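Local coordinates for MdcA (Pseudomonas aeruginosa, PDB 5VIT), which probably acts as the transferase subunit of malonate decarboxylase, exchanging acetyl for malonyl on the acyl carrier protein before decarboxylation, at residues V54-N59 and E170-L175; T133-Y138 and N340-Q345; V163-S168 and R202-A207. One frame throughout, in Å; residues are numbered along the deposited sequence.

Overall arrangement
Contact 1 is fully buried. Contact 2, its centre about 9 Å from that of contact 1, is buried with M342 at its exposed margin. Contact 3 is centred farther out, about 21 Å from the centre of the chain, but most of its residues are buried. Helix 172-180 takes part in contact 1 and is touched by Y138 and M342 of contact 2 and I205 of contact 3. N59, R341 and Q345 hydrogen-bond to bound malonate, probably from the crystallisation liquor, which may mark a pocket shared by contacts 1 and 2. Contact 1 combines separately bonded carboxylates, an amide-carboxylate stack and apolar packing. Contact 2 joins two helices by aromatic and aliphatic side chains. Contact 3 relies mainly on backbone bonds and one aspartate.

Contact 1. Residues V54-N59 and E170-L175; sequences VLEGNN and EDTPAL
The side chains of E56 and T172 cross at about a right angle. T172 OG1 donates to the syn lone pair of E56 OE2 at 2.6 Å. N58 ND2 gives E56 OE2 a second bond of 3.2 Å, coming from above the carboxylate plane. E56 OE1 is bonded to the backbone N of A153, so the carboxylate is held on both oxygens, and T172 OG1 is also bonded to K61 NZ. L175 makes this end tight. L175 CD1 lies 3.5 Å from E56 CG and 3.7 Å from V54 CG1. The chi1 of V54, 165°, sets CG1 anti to the backbone N and brings it against the leucine. The setting is an alpha/beta fold: strand 52-55 belongs to a parallel sheet, and the loop leaving it meets residues 170-175, which run into helix 172-180. Beyond the leucine, contact passes to polar groups. The N58 amide and the D171 carboxylate stack face to face with their planes 8° apart, N58 CG lying 3.0 Å from D171 OD1. D171 has a salt bridge to R341 and a hydrogen bond to Y138, while E170 OE1 is bonded to K61 N. Packing is looser at N59, still buried, where a water accepts from N59 N at 2.9 Å and donates to D171 OD2 at 2.7 Å. N59 ND2 also binds a malonate ion.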
loop_
_atom_site.group_PDB
_atom_site.type_symbol
_atom_site.label_atom_id
_atom_site.label_comp_id
_atom_site.label_asym_id
_atom_site.label_seq_id
_atom_site.Cartn_x
_atom_site.Cartn_y
_atom_site.Cartn_z
ATOM N N VAL A 54 14.810 -44.976 -7.103
ATOM C CA VAL A 54 14.977 -43.755 -6.350
ATOM C C VAL A 54 16.472 -43.458 -6.279
ATOM O O VAL A 54 17.257 -44.326 -5.920
ATOM C CB VAL A 54 14.362 -43.886 -4.956
ATOM C CG1 VAL A 54 14.836 -42.771 -4.065
ATOM C CG2 VAL A 54 12.845 -43.877 -5.058
ATOM N N LEU A 55 16.857 -42.238 -6.649
ATOM C CA LEU A 55 18.270 -41.844 -6.748
ATOM C C LEU A 55 18.479 -40.474 -6.124
ATOM O O LEU A 55 17.890 -39.483 -6.570
ATOM C CB LEU A 55 18.736 -41.818 -8.209
ATOM C CG LEU A 55 20.112 -41.185 -8.466
ATOM C CD1 LEU A 55 21.215 -41.822 -7.564
ATOM C CD2 LEU A 55 20.477 -41.264 -9.951
ATOM N N GLU A 56 19.331 -40.412 -5.112
ATOM C CA GLU A 56 19.429 -39.189 -4.347
ATOM C C GLU A 56 20.143 -38.127 -5.128
ATOM O O GLU A 56 21.381 -38.094 -5.268
ATOM C CB GLU A 56 20.083 -39.415 -2.997
ATOM C CG GLU A 56 19.025 -39.786 -1.980
ATOM C CD GLU A 56 19.548 -39.886 -0.576
ATOM O OE1 GLU A 56 20.785 -39.871 -0.384
ATOM O OE2 GLU A 56 18.710 -39.998 0.333
ATOM N N GLY A 57 19.266 -37.369 -5.770
ATOM C CA GLY A 57 19.379 -35.957 -5.937
ATOM C C GLY A 57 18.373 -35.492 -4.895
ATOM O O GLY A 57 17.150 -35.437 -5.130
ATOM N N ASN A 58 18.894 -35.231 -3.706
ATOM C CA ASN A 58 18.186 -34.433 -2.728
ATOM C C ASN A 58 18.525 -32.981 -3.064
ATOM O O ASN A 58 19.284 -32.739 -3.993
ATOM C CB ASN A 58 18.582 -34.844 -1.309
ATOM C CG ASN A 58 18.181 -36.281 -1.010
ATOM O OD1 ASN A 58 17.451 -36.885 -1.794
ATOM N ND2 ASN A 58 18.640 -36.831 0.109
ATOM N N ASN A 59 17.936 -32.022 -2.365
ATOM C CA ASN A 59 18.274 -30.632 -2.616
ATOM C C ASN A 59 19.765 -30.365 -2.426
ATOM O O ASN A 59 20.370 -29.616 -3.196
ATOM C CB ASN A 59 17.474 -29.698 -1.710
ATOM C CG ASN A 59 16.088 -29.424 -2.233
ATOM O OD1 ASN A 59 15.760 -29.728 -3.389
ATOM N ND2 ASN A 59 15.263 -28.818 -1.387
ATOM N N GLU A 170 18.231 -35.304 5.438
ATOM C CA GLU A 170 17.411 -34.840 4.321
ATOM C C GLU A 170 16.275 -35.807 3.922
ATOM O O GLU A 170 15.409 -36.111 4.743
ATOM C CB GLU A 170 18.326 -34.529 3.122
ATOM C CG GLU A 170 19.198 -33.292 3.405
ATOM C CD GLU A 170 20.225 -32.956 2.326
ATOM O OE1 GLU A 170 19.878 -32.928 1.126
ATOM O OE2 GLU A 170 21.396 -32.693 2.695
ATOM N N ASP A 171 16.280 -36.279 2.676
ATOM C CA ASP A 171 15.162 -37.068 2.174
ATOM C C ASP A 171 15.289 -38.554 2.480
ATOM O O ASP A 171 14.321 -39.314 2.310
ATOM C CB ASP A 171 14.965 -36.943 0.649
ATOM C CG ASP A 171 15.308 -35.564 0.082
ATOM O OD1 ASP A 171 16.113 -34.797 0.654
ATOM O OD2 ASP A 171 14.622 -35.187 -0.900
ATOM N N THR A 172 16.479 -38.960 2.901
ATOM C CA THR A 172 16.856 -40.372 2.949
ATOM C C THR A 172 15.854 -41.280 3.698
ATOM O O THR A 172 15.416 -42.282 3.125
ATOM C CB THR A 172 18.271 -40.537 3.568
ATOM O OG1 THR A 172 19.199 -39.723 2.842
ATOM C CG2 THR A 172 18.715 -41.983 3.506
ATOM N N PRO A 173 15.459 -40.922 4.940
ATOM C CA PRO A 173 14.523 -41.849 5.604
ATOM C C PRO A 173 13.174 -41.957 4.874
ATOM O O PRO A 173 12.548 -43.020 4.859
ATOM C CB PRO A 173 14.356 -41.260 7.014
ATOM C CG PRO A 173 14.946 -39.907 6.979
ATOM C CD PRO A 173 15.774 -39.734 5.761
ATOM N N ALA A 174 12.752 -40.878 4.239
ATOM C CA ALA A 174 11.542 -40.910 3.427
ATOM C C ALA A 174 11.698 -41.779 2.160
ATOM O O ALA A 174 10.724 -42.301 1.638
ATOM C CB ALA A 174 11.141 -39.490 3.038
ATOM N N LEU A 175 12.918 -41.887 1.646
ATOM C CA LEU A 175 13.163 -42.604 0.398
ATOM C C LEU A 175 13.403 -44.081 0.672
ATOM O O LEU A 175 12.988 -44.954 -0.094
ATOM C CB LEU A 175 14.368 -42.015 -0.337
ATOM C CG LEU A 175 14.221 -40.583 -0.856
ATOM C CD1 LEU A 175 15.529 -40.143 -1.544
ATOM C CD2 LEU A 175 13.020 -40.452 -1.805
HETATM O O HOH W 1 15.185 -32.701 -1.782
#

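Contact 2. Residues T133-Y138 and N340-Q345; sequences TYIELY and NRMFCQ
I135 and M342 bring their CA atoms to 5.8 Å where helices 134-138 and 341-345 cross at -122°, their axes 9.7 Å apart. This is helix-helix packing between two alpha/beta parts of the chain. Helix 134-140 follows strand 127-131 of one parallel sheet, and helix 341-350 leads into strand 354-357 of another sheet. N340 is the N-cap of the second helix, its OD1 accepting from F343 N. I135 is the central side chain. Its unusual chi1, -147°, puts CG2 between the backbone N and the carbonyl carbon, while I135 CD1 reaches M342 O at 3.3 Å and lies against Q345 CB. Y138 runs past M342, with Y138 CD1 3.8 Å from M342 CB. The sulfur sits obliquely to the same ring, M342 SD being 5.5 Å from its centroid, a Met-aromatic contact. R341 CG lies at the ring edge, 3.3 Å from Y138 OH. R341 CD sits over one face of the Y134 ring, toward its rim. Q345 NE2 lies at the edge of that ring, 3.6 Å from Y134 CD1, its amide plane turned 62° from it. Q345 NE2 and R341 NE donate to one oxygen of a bound malonate, which may mark a pocket; D171 and Q60 engage the rest of the guanidinium. Between the helices, a water accepts from I135 N and donates to T133 OG1 and, weakly, to Q345 OE1, 2.8 Å away.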
loop_
_atom_site.group_PDB
_atom_site.type_symbol
_atom_site.label_atom_id
_atom_site.label_comp_id
_atom_site.label_asym_id
_atom_site.label_seq_id
_atom_site.Cartn_x
_atom_site.Cartn_y
_atom_site.Cartn_z
ATOM N N THR A 133 5.742 -31.716 -5.703
ATOM C CA THR A 133 6.431 -31.125 -4.563
ATOM C C THR A 133 6.980 -32.296 -3.733
ATOM O O THR A 133 6.404 -33.388 -3.754
ATOM C CB THR A 133 5.512 -30.169 -3.732
ATOM O OG1 THR A 133 6.281 -29.553 -2.696
ATOM C CG2 THR A 133 4.326 -30.889 -3.111
ATOM N N TYR A 134 8.103 -32.082 -3.043
ATOM C CA TYR A 134 8.857 -33.169 -2.402
ATOM C C TYR A 134 7.980 -34.177 -1.646
ATOM O O TYR A 134 8.010 -35.383 -1.920
ATOM C CB TYR A 134 9.910 -32.600 -1.426
ATOM C CG TYR A 134 10.865 -31.599 -2.050
ATOM C CD1 TYR A 134 10.878 -30.261 -1.653
ATOM C CD2 TYR A 134 11.735 -31.986 -3.063
ATOM C CE1 TYR A 134 11.753 -29.338 -2.252
ATOM C CE2 TYR A 134 12.597 -31.080 -3.660
ATOM C CZ TYR A 134 12.606 -29.767 -3.245
ATOM O OH TYR A 134 13.467 -28.895 -3.852
ATOM N N ILE A 135 7.204 -33.678 -0.689
ATOM C CA ILE A 135 6.505 -34.552 0.232
ATOM C C ILE A 135 5.362 -35.271 -0.502
ATOM O O ILE A 135 4.972 -36.367 -0.142
ATOM C CB ILE A 135 6.036 -33.747 1.474
ATOM C CG1 ILE A 135 6.061 -34.622 2.724
ATOM C CG2 ILE A 135 4.690 -33.082 1.277
ATOM C CD1 ILE A 135 5.540 -33.898 3.973
ATOM N N GLU A 136 4.867 -34.666 -1.578
ATOM C CA GLU A 136 3.912 -35.334 -2.454
ATOM C C GLU A 136 4.587 -36.545 -3.124
ATOM O O GLU A 136 4.003 -37.633 -3.225
ATOM C CB GLU A 136 3.378 -34.353 -3.503
ATOM C CG GLU A 136 2.538 -34.980 -4.575
ATOM C CD GLU A 136 2.206 -34.018 -5.684
ATOM O OE1 GLU A 136 1.177 -34.222 -6.369
ATOM O OE2 GLU A 136 2.978 -33.060 -5.882
ATOM N N LEU A 137 5.828 -36.358 -3.554
ATOM C CA LEU A 137 6.601 -37.436 -4.172
ATOM C C LEU A 137 6.859 -38.572 -3.185
ATOM O O LEU A 137 6.669 -39.741 -3.531
ATOM C CB LEU A 137 7.927 -36.898 -4.737
ATOM C CG LEU A 137 8.727 -37.847 -5.651
ATOM C CD1 LEU A 137 7.903 -38.269 -6.868
ATOM C CD2 LEU A 137 10.030 -37.186 -6.120
ATOM N N TYR A 138 7.278 -38.256 -1.961
ATOM C CA TYR A 138 7.449 -39.310 -0.946
ATOM C C TYR A 138 6.135 -40.080 -0.778
ATOM O O TYR A 138 6.135 -41.307 -0.759
ATOM C CB TYR A 138 7.893 -38.757 0.428
ATOM C CG TYR A 138 9.040 -37.755 0.384
ATOM C CD1 TYR A 138 9.134 -36.735 1.328
ATOM C CD2 TYR A 138 10.032 -37.838 -0.585
ATOM C CE1 TYR A 138 10.184 -35.823 1.307
ATOM C CE2 TYR A 138 11.068 -36.932 -0.629
ATOM C CZ TYR A 138 11.147 -35.925 0.313
ATOM O OH TYR A 138 12.194 -35.024 0.252
ATOM N N ASN A 340 15.443 -33.391 8.379
ATOM C CA ASN A 340 14.455 -34.366 7.926
ATOM C C ASN A 340 13.521 -33.675 6.956
ATOM O O ASN A 340 12.663 -32.898 7.389
ATOM C CB ASN A 340 13.673 -34.956 9.121
ATOM C CG ASN A 340 12.796 -36.138 8.731
ATOM O OD1 ASN A 340 12.247 -36.191 7.625
ATOM N ND2 ASN A 340 12.651 -37.088 9.646
ATOM N N ARG A 341 13.674 -33.938 5.659
ATOM C CA ARG A 341 12.992 -33.104 4.672
ATOM C C ARG A 341 11.496 -33.361 4.749
ATOM O O ARG A 341 10.693 -32.412 4.832
ATOM C CB ARG A 341 13.521 -33.335 3.255
ATOM C CG ARG A 341 12.799 -32.486 2.223
ATOM C CD ARG A 341 13.728 -32.073 1.071
ATOM N NE ARG A 341 14.628 -30.972 1.436
ATOM C CZ ARG A 341 15.959 -31.053 1.492
ATOM N NH1 ARG A 341 16.589 -32.189 1.217
ATOM N NH2 ARG A 341 16.670 -29.987 1.836
ATOM N N MET A 342 11.131 -34.638 4.785
ATOM C CA MET A 342 9.723 -35.015 4.991
ATOM C C MET A 342 9.097 -34.380 6.235
ATOM O O MET A 342 8.015 -33.789 6.163
ATOM C CB MET A 342 9.578 -36.526 5.087
ATOM C CG MET A 342 8.155 -36.973 5.466
ATOM S SD MET A 342 7.871 -38.707 5.009
ATOM C CE MET A 342 6.757 -39.265 6.292
ATOM N N PHE A 343 9.767 -34.484 7.376
ATOM C CA PHE A 343 9.144 -34.014 8.605
ATOM C C PHE A 343 9.056 -32.482 8.554
ATOM O O PHE A 343 8.054 -31.892 8.953
ATOM C CB PHE A 343 9.922 -34.485 9.836
ATOM C CG PHE A 343 9.063 -34.668 11.087
ATOM C CD1 PHE A 343 9.149 -35.832 11.848
ATOM C CD2 PHE A 343 8.175 -33.686 11.494
ATOM C CE1 PHE A 343 8.374 -35.998 13.000
ATOM C CE2 PHE A 343 7.400 -33.854 12.629
ATOM C CZ PHE A 343 7.498 -35.018 13.383
ATOM N N CYS A 344 10.099 -31.842 8.040
ATOM C CA CYS A 344 10.129 -30.382 7.976
ATOM C C CYS A 344 9.091 -29.851 6.983
ATOM O O CYS A 344 8.414 -28.859 7.247
ATOM C CB CYS A 344 11.536 -29.890 7.610
ATOM S SG CYS A 344 11.851 -28.160 8.053
ATOM N N GLN A 345 8.949 -30.522 5.848
ATOM C CA GLN A 345 7.937 -30.145 4.872
ATOM C C GLN A 345 6.529 -30.288 5.471
ATOM O O GLN A 345 5.663 -29.424 5.294
ATOM C CB GLN A 345 8.090 -31.000 3.611
ATOM C CG GLN A 345 9.287 -30.616 2.738
ATOM C CD GLN A 345 9.047 -29.349 1.942
ATOM O OE1 GLN A 345 7.899 -28.964 1.695
ATOM N NE2 GLN A 345 10.130 -28.693 1.533
HETATM O O HOH W 2 7.134 -30.769 -0.327
#

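Contact 3. Residues V163-S168 and R202-A207; sequences VYTGPS and RVDIPA
V163 and I205 form a single antiparallel, hydrogen-bonded pair. V163 N donates to I205 O at 3.0 Å. V163 O accepts from both I205 N and D204 N, the latter at 2.9 Å. Two residues thus face one, a classic beta bulge. Side chain to backbone bonds come next. D204 OD1 accepts from T165 N at 2.6 Å, on the anti side, and from G166 N at 2.9 Å, above the carboxylate plane. The chi1 of D204, -71°, places CG beside its backbone N and lets OD1 reach the turn at T165 and G166. The charged contacts use the other oxygen. Within 202-207, R202 NH1 forms a salt bridge to the syn lone pair of D204 OD2 at 2.9 Å, in the guanidinium plane; R338 makes a second salt bridge to OD2. Packing completes the contact. Y164 CE1 lies over the face of the R202 guanidinium, 4.0 Å from CZ, with ring and guanidinium planes 76° apart. T165 CG2 touches I205 CD1 at 3.8 Å. Strand 163-164 is the outer strand of a small mixed sheet with 156-158 and 192-194. The 202-207 loop meets it at one bridge, runs across at a steep angle, and reaches T172 of helix 172-180 through I205 CD1.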
loop_
_atom_site.group_PDB
_atom_site.type_symbol
_atom_site.label_atom_id
_atom_site.label_comp_id
_atom_site.label_asym_id
_atom_site.label_seq_id
_atom_site.Cartn_x
_atom_site.Cartn_y
_atom_site.Cartn_z
ATOM N N VAL A 163 23.659 -46.843 9.203
ATOM C CA VAL A 163 24.162 -45.682 8.483
ATOM C C VAL A 163 23.929 -44.416 9.282
ATOM O O VAL A 163 22.831 -44.195 9.818
ATOM C CB VAL A 163 23.495 -45.527 7.092
ATOM C CG1 VAL A 163 23.931 -44.216 6.424
ATOM C CG2 VAL A 163 23.818 -46.712 6.209
ATOM N N TYR A 164 24.978 -43.601 9.370
ATOM C CA TYR A 164 24.880 -42.258 9.914
ATOM C C TYR A 164 24.789 -41.250 8.765
ATOM O O TYR A 164 25.636 -41.236 7.870
ATOM C CB TYR A 164 26.077 -41.958 10.817
ATOM C CG TYR A 164 26.246 -40.497 11.175
ATOM C CD1 TYR A 164 25.405 -39.878 12.095
ATOM C CD2 TYR A 164 27.261 -39.739 10.602
ATOM C CE1 TYR A 164 25.572 -38.537 12.435
ATOM C CE2 TYR A 164 27.434 -38.403 10.935
ATOM C CZ TYR A 164 26.590 -37.806 11.846
ATOM O OH TYR A 164 26.769 -36.478 12.158
ATOM N N THR A 165 23.749 -40.423 8.785
ATOM C CA THR A 165 23.565 -39.418 7.751
ATOM C C THR A 165 23.699 -38.009 8.287
ATOM O O THR A 165 23.841 -37.075 7.507
ATOM C CB THR A 165 22.189 -39.527 7.065
ATOM O OG1 THR A 165 21.159 -39.584 8.060
ATOM C CG2 THR A 165 22.117 -40.745 6.162
ATOM N N GLY A 166 23.614 -37.851 9.607
ATOM C CA GLY A 166 23.850 -36.567 10.255
ATOM C C GLY A 166 23.067 -35.368 9.733
ATOM O O GLY A 166 21.854 -35.466 9.507
ATOM N N PRO A 167 23.757 -34.219 9.558
ATOM C CA PRO A 167 23.149 -32.972 9.067
ATOM C C PRO A 167 22.559 -33.114 7.680
ATOM O O PRO A 167 21.693 -32.317 7.317
ATOM C CB PRO A 167 24.325 -31.993 9.058
ATOM C CG PRO A 167 25.196 -32.481 10.173
ATOM C CD PRO A 167 25.133 -33.990 10.041
ATOM N N SER A 168 23.023 -34.113 6.926
ATOM C CA SER A 168 22.556 -34.340 5.568
ATOM C C SER A 168 21.531 -35.474 5.490
ATOM O O SER A 168 21.374 -36.077 4.436
ATOM C CB SER A 168 23.734 -34.653 4.640
ATOM O OG SER A 168 24.721 -33.638 4.702
ATOM N N ARG A 202 25.970 -41.954 15.187
ATOM C CA ARG A 202 24.549 -42.122 15.481
ATOM C C ARG A 202 23.972 -43.053 14.420
ATOM O O ARG A 202 24.531 -43.167 13.324
ATOM C CB ARG A 202 23.839 -40.758 15.491
ATOM C CG ARG A 202 22.322 -40.769 15.507
ATOM C CD ARG A 202 21.744 -39.667 14.595
ATOM N NE ARG A 202 22.268 -38.358 14.942
ATOM C CZ ARG A 202 22.161 -37.252 14.200
ATOM N NH1 ARG A 202 21.523 -37.249 13.035
ATOM N NH2 ARG A 202 22.706 -36.129 14.644
ATOM N N VAL A 203 22.886 -43.749 14.734
ATOM C CA VAL A 203 22.183 -44.465 13.681
ATOM C C VAL A 203 21.022 -43.603 13.164
ATOM O O VAL A 203 20.176 -43.149 13.942
ATOM C CB VAL A 203 21.665 -45.836 14.164
ATOM C CG1 VAL A 203 20.928 -46.542 13.026
ATOM C CG2 VAL A 203 22.828 -46.698 14.667
ATOM N N ASP A 204 21.001 -43.347 11.859
ATOM C CA ASP A 204 19.884 -42.615 11.245
ATOM C C ASP A 204 19.009 -43.586 10.457
ATOM O O ASP A 204 17.779 -43.483 10.482
ATOM C CB ASP A 204 20.379 -41.488 10.325
ATOM C CG ASP A 204 20.995 -40.315 11.096
ATOM O OD1 ASP A 204 22.197 -40.040 10.895
ATOM O OD2 ASP A 204 20.287 -39.660 11.890
ATOM N N ILE A 205 19.661 -44.506 9.745
ATOM C CA ILE A 205 18.984 -45.584 9.025
ATOM C C ILE A 205 19.500 -46.916 9.574
ATOM O O ILE A 205 20.685 -47.230 9.424
ATOM C CB ILE A 205 19.214 -45.511 7.488
ATOM C CG1 ILE A 205 18.449 -44.332 6.875
ATOM C CG2 ILE A 205 18.718 -46.772 6.797
ATOM C CD1 ILE A 205 19.170 -43.045 6.970
ATOM N N PRO A 206 18.622 -47.690 10.242
ATOM C CA PRO A 206 19.032 -48.957 10.865
ATOM C C PRO A 206 19.455 -50.005 9.829
ATOM O O PRO A 206 19.011 -49.945 8.686
ATOM C CB PRO A 206 17.777 -49.396 11.625
ATOM C CG PRO A 206 16.969 -48.139 11.787
ATOM C CD PRO A 206 17.211 -47.383 10.526
ATOM N N ALA A 207 20.324 -50.931 10.230
ATOM C CA ALA A 207 20.877 -51.945 9.325
ATOM C C ALA A 207 19.793 -52.758 8.619
ATOM O O ALA A 207 19.964 -53.141 7.462
ATOM C CB ALA A 207 21.818 -52.875 10.101
#